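Long-range contacts in antigen 43 (PDB 4KH3), which mediates Escherichia coli clumping as a self-associating autotransporter adhesin, by a molecular Velcro-like mechanism, and probably contributes to biofilm formation: residues Asn63-Ala68 with Val84-Gly89; Gln91-Leu96 with Gly106-His111; Gly113-Gly118 with Gly132-Gly137; Gly118-Gln123 with Ile139-Ala144; Gly160-Ser165 with Met181-Leu186. All blocks are in the same frame, centred on the assembly; numbering follows the deposited sequence.

Contact 1 of 5, residues Asn63-Ala68 with Val84-Gly89; sequences NTTVTA and VIRDGG
Val66 N donates to Val84 O at 2.7 Å, and Val66 O accepts Arg86 N at 2.9 Å, the alternating pattern of two parallel strands on successive coils of a beta-helix. A third bond, Val84 N to Thr64 O at 3.0 Å, opens the pairing. Two of these acceptors are used twice, since Val84 O also takes the CA-H of Thr65 and Val66 O that of Ile85. On one face Val66 and Ile85 run side by side, Val66 CB 4.2 Å from Ile85 CG2. Past the strand, Arg86 leaves its backbone with CG between N and the carbonyl carbon (chi1 54°), then extends to NE, which lays one guanidinium face over the methyl of Thr67: CG2 is 3.6 Å from Arg86 NH1. Thr67 OG1 turns elsewhere, to Ser37 OG. A type I' turn from Arg86 to Gly89 follows, closed by Gly89 N bonding Arg86 O. Within it, Arg86 NH1 reaches Asp87 OD2 in a salt bridge whose hydrogen bond is weak, at 3.4 Å. Asp87 OD2 has a second partner in a water, 2.7 Å away, and that water accepts from Ala68 N at 3.3 Å.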
# COMPACT_ATOMS: atom_id res chain seq x y z
N ASN A 63 -3.65 32.68 27.31
CA ASN A 63 -4.88 31.99 27.67
C ASN A 63 -6.11 32.59 27.04
O ASN A 63 -7.17 32.63 27.64
CB ASN A 63 -5.05 31.94 29.19
CG ASN A 63 -3.82 31.40 29.89
OD1 ASN A 63 -3.44 30.25 29.69
ND2 ASN A 63 -3.18 32.23 30.68
N THR A 64 -5.96 33.07 25.82
CA THR A 64 -7.09 33.53 25.05
C THR A 64 -7.91 32.33 24.60
O THR A 64 -7.36 31.33 24.15
CB THR A 64 -6.61 34.32 23.83
OG1 THR A 64 -5.88 35.47 24.27
CG2 THR A 64 -7.78 34.74 22.97
N THR A 65 -9.22 32.41 24.76
CA THR A 65 -10.12 31.43 24.16
C THR A 65 -10.81 32.10 22.99
O THR A 65 -11.41 33.16 23.14
CB THR A 65 -11.18 30.93 25.16
OG1 THR A 65 -10.54 30.20 26.21
CG2 THR A 65 -12.18 30.00 24.46
N VAL A 66 -10.68 31.50 21.81
CA VAL A 66 -11.29 32.05 20.61
C VAL A 66 -12.43 31.15 20.19
O VAL A 66 -12.22 29.98 19.90
CB VAL A 66 -10.29 32.22 19.46
CG1 VAL A 66 -10.88 33.09 18.34
CG2 VAL A 66 -9.02 32.86 19.96
N THR A 67 -13.64 31.70 20.18
CA THR A 67 -14.85 30.94 19.88
C THR A 67 -15.28 31.16 18.43
O THR A 67 -14.58 31.81 17.65
CB THR A 67 -15.99 31.31 20.85
OG1 THR A 67 -16.45 32.64 20.58
CG2 THR A 67 -15.50 31.25 22.30
N ALA A 68 -16.45 30.63 18.09
CA ALA A 68 -16.95 30.52 16.71
C ALA A 68 -16.77 31.74 15.79
O ALA A 68 -16.33 31.61 14.63
CB ALA A 68 -18.41 30.08 16.72
N VAL A 84 -6.57 28.70 23.05
CA VAL A 84 -7.56 27.70 22.67
C VAL A 84 -8.48 28.29 21.58
O VAL A 84 -9.11 29.32 21.78
CB VAL A 84 -8.40 27.25 23.87
CG1 VAL A 84 -9.52 26.33 23.41
CG2 VAL A 84 -7.51 26.55 24.88
N ILE A 85 -8.53 27.62 20.44
CA ILE A 85 -9.31 28.08 19.32
C ILE A 85 -10.27 26.98 18.91
O ILE A 85 -9.85 25.93 18.45
CB ILE A 85 -8.41 28.42 18.12
CG1 ILE A 85 -7.26 29.32 18.56
CG2 ILE A 85 -9.25 29.01 16.98
CD1 ILE A 85 -6.23 29.61 17.49
N ARG A 86 -11.56 27.23 19.09
CA ARG A 86 -12.57 26.21 18.80
C ARG A 86 -13.70 26.71 17.91
O ARG A 86 -13.82 27.91 17.62
CB ARG A 86 -13.14 25.64 20.09
CG ARG A 86 -13.69 26.66 21.08
CD ARG A 86 -14.30 25.94 22.30
NE ARG A 86 -14.49 26.78 23.49
CZ ARG A 86 -15.51 27.62 23.68
NH1 ARG A 86 -16.45 27.78 22.73
NH2 ARG A 86 -15.60 28.32 24.80
N ASP A 87 -14.49 25.75 17.44
CA ASP A 87 -15.77 26.00 16.78
C ASP A 87 -15.68 26.93 15.57
O ASP A 87 -16.62 27.68 15.29
CB ASP A 87 -16.80 26.48 17.79
CG ASP A 87 -17.02 25.49 18.91
OD1 ASP A 87 -16.83 24.28 18.67
OD2 ASP A 87 -17.36 25.91 20.03
N GLY A 88 -14.56 26.86 14.86
CA GLY A 88 -14.40 27.63 13.64
C GLY A 88 -13.82 29.01 13.87
O GLY A 88 -13.63 29.76 12.92
N GLY A 89 -13.52 29.34 15.13
CA GLY A 89 -12.76 30.54 15.43
C GLY A 89 -11.40 30.48 14.75
O GLY A 89 -11.00 29.44 14.22
O HOH W 1 -17.85 28.55 20.22
O HOH W 2 -16.63 30.74 12.35

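Contact 2 of 5, residues Gln91-Leu96 with Gly106-His111; sequences QSLNGL and GEQWVH. With MLI (malonate ion), chain C.
Ser92 and His111 share a guest across two neighbouring strands: oxygen O8 of a malonate ion, probably from the crystallisation liquor, accepts from Ser92 OG at 2.5 Å and from His111 NE2 at 2.8 Å, lying at the edge of the imidazole. The same malonate covers one face of the Trp109 indole, its C1 3.5 Å above the ring plane and displaced toward the rim, while Glu107 CB packs on the opposite face. In Trp109, chi1 (-52°) sets CG beside the backbone N and chi2 (-85°) turns the six-membered ring toward Gln91, CE3 3.2 Å from Gln91 O. The reverse face carries Gln91, Leu93, Gln108 and Val110. Gln108 NE2 donates almost straight to Gln91 OE1 at 2.7 Å; the acceptor lies in the amide plane of Gln108, while the donor sits 26° off the carbonyl plane of Gln91. Four backbone bonds hold the parallel register, from Gln91 N to Glu107 O through to His111 N to Leu93 O. Strands 71-74 and 126-129 continue the row of coils: Gln91 NE2 bonds Gln72 OE1 and Gln108 OE1 takes Gln127 NE2, while Ala97 packs against both Gln91 and Gln108, and Ala116 against Gln108, Leu93 and Val110.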
# COMPACT_ATOMS: atom_id res chain seq x y z
N GLN A 91 -7.11 32.21 14.48
CA GLN A 91 -6.03 33.13 14.81
C GLN A 91 -5.21 33.40 13.55
O GLN A 91 -4.79 32.46 12.87
CB GLN A 91 -5.14 32.55 15.91
CG GLN A 91 -3.82 33.27 16.12
CD GLN A 91 -2.78 32.39 16.80
OE1 GLN A 91 -2.07 31.63 16.13
NE2 GLN A 91 -2.70 32.46 18.12
N SER A 92 -5.02 34.69 13.25
CA SER A 92 -4.20 35.12 12.11
C SER A 92 -2.81 35.45 12.62
O SER A 92 -2.63 36.40 13.40
CB SER A 92 -4.80 36.36 11.43
OG SER A 92 -6.04 36.06 10.80
N LEU A 93 -1.83 34.69 12.16
CA LEU A 93 -0.52 34.71 12.81
C LEU A 93 0.56 35.33 11.95
O LEU A 93 1.00 34.75 10.94
CB LEU A 93 -0.15 33.30 13.25
CG LEU A 93 1.15 33.11 14.03
CD1 LEU A 93 1.14 33.87 15.35
CD2 LEU A 93 1.40 31.61 14.26
N ASN A 94 0.98 36.54 12.34
CA ASN A 94 2.14 37.17 11.72
C ASN A 94 3.28 37.24 12.71
O ASN A 94 4.42 37.51 12.35
CB ASN A 94 1.79 38.55 11.17
CG ASN A 94 0.66 38.50 10.16
OD1 ASN A 94 0.87 38.19 9.00
ND2 ASN A 94 -0.56 38.81 10.61
N GLY A 95 2.96 36.97 13.98
CA GLY A 95 3.96 36.94 15.03
C GLY A 95 4.28 35.53 15.49
O GLY A 95 4.47 34.62 14.68
N LEU A 96 4.36 35.35 16.80
CA LEU A 96 4.70 34.08 17.40
C LEU A 96 3.52 33.56 18.20
O LEU A 96 2.93 34.29 18.99
CB LEU A 96 5.89 34.25 18.35
CG LEU A 96 6.29 33.04 19.19
CD1 LEU A 96 6.82 31.89 18.29
CD2 LEU A 96 7.33 33.44 20.24
N GLY A 106 -11.42 24.85 14.68
CA GLY A 106 -10.60 26.00 15.02
C GLY A 106 -9.46 26.11 14.02
O GLY A 106 -8.91 25.10 13.60
N GLU A 107 -9.12 27.33 13.64
CA GLU A 107 -8.14 27.54 12.61
C GLU A 107 -7.00 28.43 13.05
O GLU A 107 -7.17 29.33 13.88
CB GLU A 107 -8.80 28.19 11.38
CG GLU A 107 -9.86 27.36 10.74
CD GLU A 107 -10.27 27.91 9.41
OE1 GLU A 107 -9.51 27.75 8.44
OE2 GLU A 107 -11.36 28.51 9.32
N GLN A 108 -5.84 28.17 12.47
CA GLN A 108 -4.67 29.00 12.65
C GLN A 108 -4.04 29.20 11.29
O GLN A 108 -3.63 28.23 10.66
CB GLN A 108 -3.67 28.32 13.59
CG GLN A 108 -2.39 29.11 13.83
CD GLN A 108 -1.50 28.42 14.84
OE1 GLN A 108 -1.14 27.26 14.68
NE2 GLN A 108 -1.17 29.13 15.91
N TRP A 109 -3.99 30.45 10.85
CA TRP A 109 -3.33 30.79 9.60
C TRP A 109 -1.98 31.40 9.91
O TRP A 109 -1.90 32.49 10.47
CB TRP A 109 -4.16 31.77 8.77
CG TRP A 109 -5.57 31.34 8.56
CD1 TRP A 109 -6.04 30.49 7.60
CD2 TRP A 109 -6.71 31.72 9.35
NE1 TRP A 109 -7.40 30.33 7.74
CE2 TRP A 109 -7.83 31.07 8.80
CE3 TRP A 109 -6.88 32.56 10.45
CZ2 TRP A 109 -9.11 31.24 9.32
CZ3 TRP A 109 -8.16 32.72 10.97
CH2 TRP A 109 -9.26 32.06 10.40
N VAL A 110 -0.92 30.68 9.53
CA VAL A 110 0.44 31.15 9.76
C VAL A 110 0.92 31.89 8.53
O VAL A 110 1.25 31.26 7.51
CB VAL A 110 1.39 29.97 10.02
CG1 VAL A 110 2.73 30.49 10.52
CG2 VAL A 110 0.78 29.00 11.01
N HIS A 111 0.97 33.21 8.62
CA HIS A 111 1.38 34.04 7.48
C HIS A 111 2.90 34.15 7.37
O HIS A 111 3.63 33.69 8.26
CB HIS A 111 0.72 35.43 7.58
CG HIS A 111 -0.77 35.38 7.52
ND1 HIS A 111 -1.47 35.16 6.35
CD2 HIS A 111 -1.70 35.45 8.51
CE1 HIS A 111 -2.77 35.13 6.61
NE2 HIS A 111 -2.93 35.29 7.91
C1 MLI C . -7.94 34.77 7.85
C2 MLI C . -8.50 36.16 7.86
C3 MLI C . -6.48 34.68 7.63
O6 MLI C . -7.97 37.05 7.14
O7 MLI C . -9.49 36.42 8.58
O8 MLI C . -5.69 35.18 8.48
O9 MLI C . -6.03 34.12 6.60

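Contact 3 of 5, residues Gly113-Gly118 with Gly132-Gly137; sequences GGKAAG and GGLATG
Lys115 lies lengthwise against Leu134, its CG and CD each 3.9 Å from Leu134 CD2. The two side chains point the same way, and the fully extended lysine, with CG anti to the backbone N (chi1 176°), keeps its methylenes along the leucine. Further along this face Thr136 OG1 touches Ala117 CB at 3.4 Å. The other face carries only small groups: Ala116 and Ala135 stand in line, and Gln127 of strand 126-129 meets both methyls. Parallel backbone bonding runs the whole length, with Ala116 N to Leu134 O and Thr136 N to Ala116 O both at 2.8 Å. Gly118 N continues it to Thr136 O at 2.7 Å. At the opposite end the pattern becomes irregular, because Gly113 N approaches Gly132 O from above the carbonyl plane, 59° out of it. Gly132 O also receives a water at 3.1 Å, and that water bridges to Gly114 O, which in turn accepts Leu134 N. Glycines with positive phi open and close both segments, where the chain bends into and out of the strand. Such in-register parallel pairing of successive coils is characteristic of the beta-helical stalk of autotransporter adhesins.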
# COMPACT_ATOMS: atom_id res chain seq x y z
N GLY A 113 6.48 35.11 7.82
CA GLY A 113 7.15 35.62 9.00
C GLY A 113 6.58 35.16 10.32
O GLY A 113 7.22 35.28 11.36
N GLY A 114 5.36 34.63 10.28
CA GLY A 114 4.73 34.08 11.46
C GLY A 114 5.34 32.75 11.86
O GLY A 114 5.88 32.01 11.02
N LYS A 115 5.25 32.44 13.15
CA LYS A 115 5.78 31.18 13.67
C LYS A 115 4.85 30.53 14.71
O LYS A 115 4.63 31.08 15.78
CB LYS A 115 7.17 31.40 14.26
CG LYS A 115 7.75 30.16 14.92
CD LYS A 115 9.15 30.41 15.45
CE LYS A 115 9.71 29.16 16.11
NZ LYS A 115 11.14 29.37 16.51
N ALA A 116 4.32 29.36 14.36
CA ALA A 116 3.50 28.56 15.27
C ALA A 116 4.29 27.41 15.87
O ALA A 116 4.66 26.45 15.17
CB ALA A 116 2.27 28.00 14.55
N ALA A 117 4.54 27.50 17.17
CA ALA A 117 5.29 26.47 17.87
C ALA A 117 4.37 25.64 18.77
O ALA A 117 3.63 26.19 19.59
CB ALA A 117 6.40 27.10 18.67
N GLY A 118 4.40 24.32 18.61
CA GLY A 118 3.60 23.45 19.46
C GLY A 118 2.07 23.52 19.32
O GLY A 118 1.35 23.34 20.30
N GLY A 132 6.42 31.42 3.45
CA GLY A 132 7.20 32.11 4.45
C GLY A 132 6.76 31.86 5.88
O GLY A 132 7.35 32.41 6.82
N GLY A 133 5.71 31.06 6.06
CA GLY A 133 5.22 30.74 7.39
C GLY A 133 6.04 29.60 7.98
O GLY A 133 6.66 28.85 7.23
N LEU A 134 6.05 29.48 9.31
CA LEU A 134 6.78 28.39 9.96
C LEU A 134 5.97 27.76 11.08
O LEU A 134 5.35 28.45 11.90
CB LEU A 134 8.15 28.87 10.50
CG LEU A 134 8.95 27.91 11.39
CD1 LEU A 134 9.51 26.71 10.61
CD2 LEU A 134 10.08 28.61 12.15
N ALA A 135 5.97 26.43 11.11
CA ALA A 135 5.42 25.70 12.26
C ALA A 135 6.44 24.71 12.82
O ALA A 135 7.07 23.95 12.08
CB ALA A 135 4.15 24.98 11.89
N THR A 136 6.62 24.72 14.14
CA THR A 136 7.48 23.74 14.76
C THR A 136 6.69 22.96 15.80
O THR A 136 5.76 23.49 16.41
CB THR A 136 8.69 24.39 15.45
OG1 THR A 136 8.23 25.23 16.51
CG2 THR A 136 9.49 25.24 14.47
N GLY A 137 7.08 21.71 16.03
CA GLY A 137 6.49 20.91 17.08
C GLY A 137 5.00 20.70 16.91
O GLY A 137 4.28 20.58 17.90
O HOH W 3 8.37 32.52 9.70

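Contact 4 of 5, residues Gly118-Gln123 with Ile139-Ala144; sequences GTIINQ and IVNTGA
Asn122 and Asn141 meet amide to amide, Asn141 ND2 donating to Asn122 OD1 at 3.0 Å on consecutive coils of a parallel beta-helix. The bond is nearly straight (169°), and the two amide planes lie only 11° apart. With CG anti to the carbonyl carbon (chi1 -71°), Asn141 sets its amide alongside that of Asn122. Each keeps a further partner: Asn122 ND2 bonds Asp103 OD1 of the coil before, and Asn141 OD1 takes Asn169 ND2 of the coil after. This run of three amides and a carboxylate probably fixes the rotation of both groups. Next to it, Ile120 CG2 packs on Asn141 ND2 at 3.6 Å, and Ile120 CG1 rests on Ile139 CB at 3.9 Å, these two isoleucines sharing a face. Ile121 and Val140 turn to the reverse face, where Gln127 of strand 126-129 lies against Ile121. Thr142 crosses Ile121 at about a right angle, with methyl against methyl, CG2 to CG2, at 3.7 Å. Thr142 OG1 is held by Glu145 OE2 and Asp124 N. Behind these side chains stand three backbone bonds, Ile139 N to Thr119 O, Ile121 N to Ile139 O and Asn141 N to Ile121 O, each 2.9 Å, which set the parallel register. Farther along, a water also bridges the two segments, accepting from Gln123 N at 2.9 Å and donating to Asn141 O at 3.1 Å.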
# COMPACT_ATOMS: atom_id res chain seq x y z
N GLY A 118 4.40 24.32 18.61
CA GLY A 118 3.60 23.45 19.46
C GLY A 118 2.07 23.52 19.32
O GLY A 118 1.35 23.34 20.30
N THR A 119 1.57 23.76 18.11
CA THR A 119 0.13 23.69 17.88
C THR A 119 -0.32 22.23 17.91
O THR A 119 0.29 21.35 17.28
CB THR A 119 -0.28 24.32 16.52
OG1 THR A 119 0.03 25.72 16.51
CG2 THR A 119 -1.78 24.15 16.29
N ILE A 120 -1.39 21.95 18.65
CA ILE A 120 -2.00 20.63 18.59
C ILE A 120 -3.30 20.78 17.81
O ILE A 120 -4.12 21.64 18.11
CB ILE A 120 -2.27 20.05 19.98
CG1 ILE A 120 -0.95 19.82 20.72
CG2 ILE A 120 -3.01 18.72 19.89
CD1 ILE A 120 -1.11 18.93 21.91
N ILE A 121 -3.45 19.96 16.78
CA ILE A 121 -4.61 20.05 15.92
C ILE A 121 -5.53 18.87 16.19
O ILE A 121 -5.25 17.74 15.78
CB ILE A 121 -4.22 20.05 14.45
CG1 ILE A 121 -3.01 20.98 14.20
CG2 ILE A 121 -5.41 20.46 13.59
CD1 ILE A 121 -2.51 20.95 12.75
N ASN A 122 -6.63 19.14 16.88
CA ASN A 122 -7.59 18.09 17.22
C ASN A 122 -8.84 18.21 16.37
O ASN A 122 -9.10 19.27 15.80
CB ASN A 122 -7.97 18.18 18.70
CG ASN A 122 -6.81 17.88 19.61
OD1 ASN A 122 -6.06 16.94 19.38
ND2 ASN A 122 -6.63 18.70 20.64
N GLN A 123 -9.58 17.11 16.28
CA GLN A 123 -10.96 17.09 15.81
C GLN A 123 -11.32 18.18 14.78
O GLN A 123 -11.97 19.17 15.13
CB GLN A 123 -11.91 17.19 17.01
CG GLN A 123 -13.36 16.87 16.68
CD GLN A 123 -13.50 15.55 15.97
OE1 GLN A 123 -13.45 14.49 16.60
NE2 GLN A 123 -13.63 15.59 14.65
N ILE A 139 1.63 18.87 16.51
CA ILE A 139 1.04 17.56 16.75
C ILE A 139 -0.27 17.51 15.98
O ILE A 139 -1.19 18.30 16.24
CB ILE A 139 0.74 17.37 18.25
CG1 ILE A 139 1.96 17.76 19.09
CG2 ILE A 139 0.28 15.95 18.53
CD1 ILE A 139 3.20 16.94 18.79
N VAL A 140 -0.36 16.60 15.02
CA VAL A 140 -1.50 16.54 14.11
C VAL A 140 -2.37 15.31 14.41
O VAL A 140 -1.97 14.17 14.14
CB VAL A 140 -1.01 16.50 12.66
CG1 VAL A 140 -2.19 16.63 11.68
CG2 VAL A 140 0.02 17.62 12.44
N ASN A 141 -3.56 15.55 14.95
CA ASN A 141 -4.43 14.49 15.46
C ASN A 141 -5.70 14.29 14.64
O ASN A 141 -6.60 13.54 15.03
CB ASN A 141 -4.79 14.75 16.94
CG ASN A 141 -3.61 14.55 17.86
OD1 ASN A 141 -2.72 13.76 17.56
ND2 ASN A 141 -3.59 15.27 18.99
N THR A 142 -5.75 14.93 13.48
CA THR A 142 -6.99 14.97 12.73
C THR A 142 -6.68 15.27 11.28
O THR A 142 -5.57 15.72 10.97
CB THR A 142 -7.91 16.06 13.30
OG1 THR A 142 -9.23 15.90 12.78
CG2 THR A 142 -7.38 17.44 12.96
N GLY A 143 -7.66 15.02 10.42
CA GLY A 143 -7.54 15.31 9.00
C GLY A 143 -7.50 14.07 8.11
O GLY A 143 -7.66 14.19 6.90
N ALA A 144 -7.27 12.90 8.68
CA ALA A 144 -7.22 11.67 7.88
C ALA A 144 -8.45 10.78 8.04
O ALA A 144 -8.52 9.71 7.43
CB ALA A 144 -5.95 10.86 8.18
O HOH W 4 -8.76 14.48 17.10

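Contact 5 of 5, residues Gly160-Ser165 with Met181-Leu186; sequences GGTAES and MARDTL
Ala163 O is approached by two groups of the next strand: Arg183 N donates to it at 2.8 Å, nearly straight (167°), and Ala182 CA, through its C-H, lies 3.4 Å from Ala163 O. The same doubling recurs at Arg183 O, which accepts Ser165 N and the CA-H of Glu164, and at Met181 O, which accepts Ala163 N and the CA-H of Thr162. With Met181 N bonding Gly161 O at 2.9 Å, four hydrogen bonds tie strand 162-164 to strand 181-183 in parallel. The face holding Thr162, Glu164, Met181 and Arg183 bears the longer side chains. Thr162 CG2 lies 3.9 Å from Met181 CG, the two side chains side by side. The methionine then bends at its second and third torsions, setting SD over one face of the Arg183 guanidinium, 3.5 Å above its plane and toward the rim. Glu164 comes to the edge of that guanidinium, but OE1 stays 4.2 Å from Arg183 NE, too far for a salt bridge, and the two planes stand 60° apart. An electrostatic attraction across the strands is nonetheless likely. His200 of strand 198-205 packs on both Met181 and Arg183. On the reverse face the methyls of Ala163 and Ala182, small at this place, both meet Gln174 of strand 173-176. Ser165 and Asp184, neighbours in register, both take positive phi and turn the chain onto another face. Corners stacked in register like these mark the fold as a parallel beta-helix.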
# COMPACT_ATOMS: atom_id res chain seq x y z
N GLY A 160 2.33 25.24 3.05
CA GLY A 160 2.75 26.01 1.91
C GLY A 160 4.07 26.67 2.22
O GLY A 160 4.85 26.99 1.31
N GLY A 161 4.33 26.85 3.51
CA GLY A 161 5.61 27.34 3.99
C GLY A 161 6.48 26.21 4.51
O GLY A 161 6.85 25.30 3.77
N THR A 162 6.82 26.26 5.79
CA THR A 162 7.72 25.27 6.36
C THR A 162 7.19 24.67 7.66
O THR A 162 6.72 25.39 8.55
CB THR A 162 9.13 25.88 6.60
OG1 THR A 162 9.65 26.36 5.36
CG2 THR A 162 10.10 24.83 7.15
N ALA A 163 7.26 23.35 7.75
CA ALA A 163 6.90 22.66 8.98
C ALA A 163 8.11 21.86 9.47
O ALA A 163 8.74 21.12 8.70
CB ALA A 163 5.71 21.74 8.75
N GLU A 164 8.45 22.03 10.74
CA GLU A 164 9.56 21.30 11.34
C GLU A 164 9.10 20.52 12.56
O GLU A 164 8.26 20.99 13.32
CB GLU A 164 10.67 22.26 11.75
CG GLU A 164 11.39 22.88 10.58
CD GLU A 164 12.23 24.08 10.98
OE1 GLU A 164 12.95 24.63 10.11
OE2 GLU A 164 12.16 24.48 12.16
N SER A 165 9.67 19.33 12.74
CA SER A 165 9.45 18.52 13.94
C SER A 165 7.97 18.28 14.15
O SER A 165 7.41 18.62 15.19
CB SER A 165 10.07 19.18 15.18
OG SER A 165 11.45 19.42 14.98
N MET A 181 7.45 22.82 2.36
CA MET A 181 8.49 21.91 2.80
C MET A 181 8.28 21.39 4.23
O MET A 181 8.04 22.16 5.16
CB MET A 181 9.85 22.59 2.59
CG MET A 181 10.66 22.89 3.84
SD MET A 181 11.63 21.45 4.29
CE MET A 181 11.72 20.64 2.70
N ALA A 182 8.34 20.07 4.39
CA ALA A 182 8.26 19.49 5.73
C ALA A 182 9.55 18.81 6.12
O ALA A 182 10.00 17.89 5.45
CB ALA A 182 7.11 18.52 5.84
N ARG A 183 10.14 19.27 7.22
CA ARG A 183 11.38 18.67 7.71
C ARG A 183 11.17 17.97 9.05
O ARG A 183 10.53 18.53 9.97
CB ARG A 183 12.46 19.74 7.85
CG ARG A 183 13.86 19.20 7.69
CD ARG A 183 14.90 20.25 8.04
NE ARG A 183 14.44 21.57 7.65
CZ ARG A 183 14.60 22.09 6.43
NH1 ARG A 183 15.21 21.38 5.48
NH2 ARG A 183 14.15 23.31 6.18
N ASP A 184 11.71 16.75 9.16
CA ASP A 184 11.65 15.95 10.39
C ASP A 184 10.21 15.67 10.78
O ASP A 184 9.64 16.34 11.64
CB ASP A 184 12.39 16.61 11.56
CG ASP A 184 13.80 17.10 11.18
OD1 ASP A 184 14.52 16.38 10.47
OD2 ASP A 184 14.16 18.22 11.59
N THR A 185 9.62 14.67 10.14
CA THR A 185 8.23 14.36 10.38
C THR A 185 8.12 12.93 10.88
O THR A 185 8.68 12.02 10.28
CB THR A 185 7.43 14.52 9.09
OG1 THR A 185 7.57 15.87 8.62
CG2 THR A 185 5.97 14.25 9.31
N LEU A 186 7.41 12.75 11.99
CA LEU A 186 7.18 11.42 12.55
C LEU A 186 5.74 11.00 12.30
O LEU A 186 4.80 11.69 12.70
CB LEU A 186 7.47 11.42 14.05
CG LEU A 186 7.08 10.18 14.85
CD1 LEU A 186 7.79 8.94 14.31
CD2 LEU A 186 7.41 10.39 16.33

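How the contacts relate
Contacts 1, 2, 3 and 5 follow one another along the chain, while contact 4 interlocks with contact 3, their segments alternating and sharing Gly118. All five join neighbouring coils of one beta-helix, and not all on the same face. Contact 2 lies on the face of strands 90-93 and 107-110. Contacts 3 and 5, with centres about 10 Å apart, share a face, since strands 134-136 and 162-164 pair directly. Contacts 1 and 4, with centres about 15 Å apart, both involve the short strands that follow a corner. Gln108 OE1 links contact 2 to Thr119 of contact 4. Contacts 1 and 5 are farthest apart, with centres about 25 Å from each other. Repeated coil by coil, such pairings build the elongated body of the adhesin, whose surface probably serves self-association.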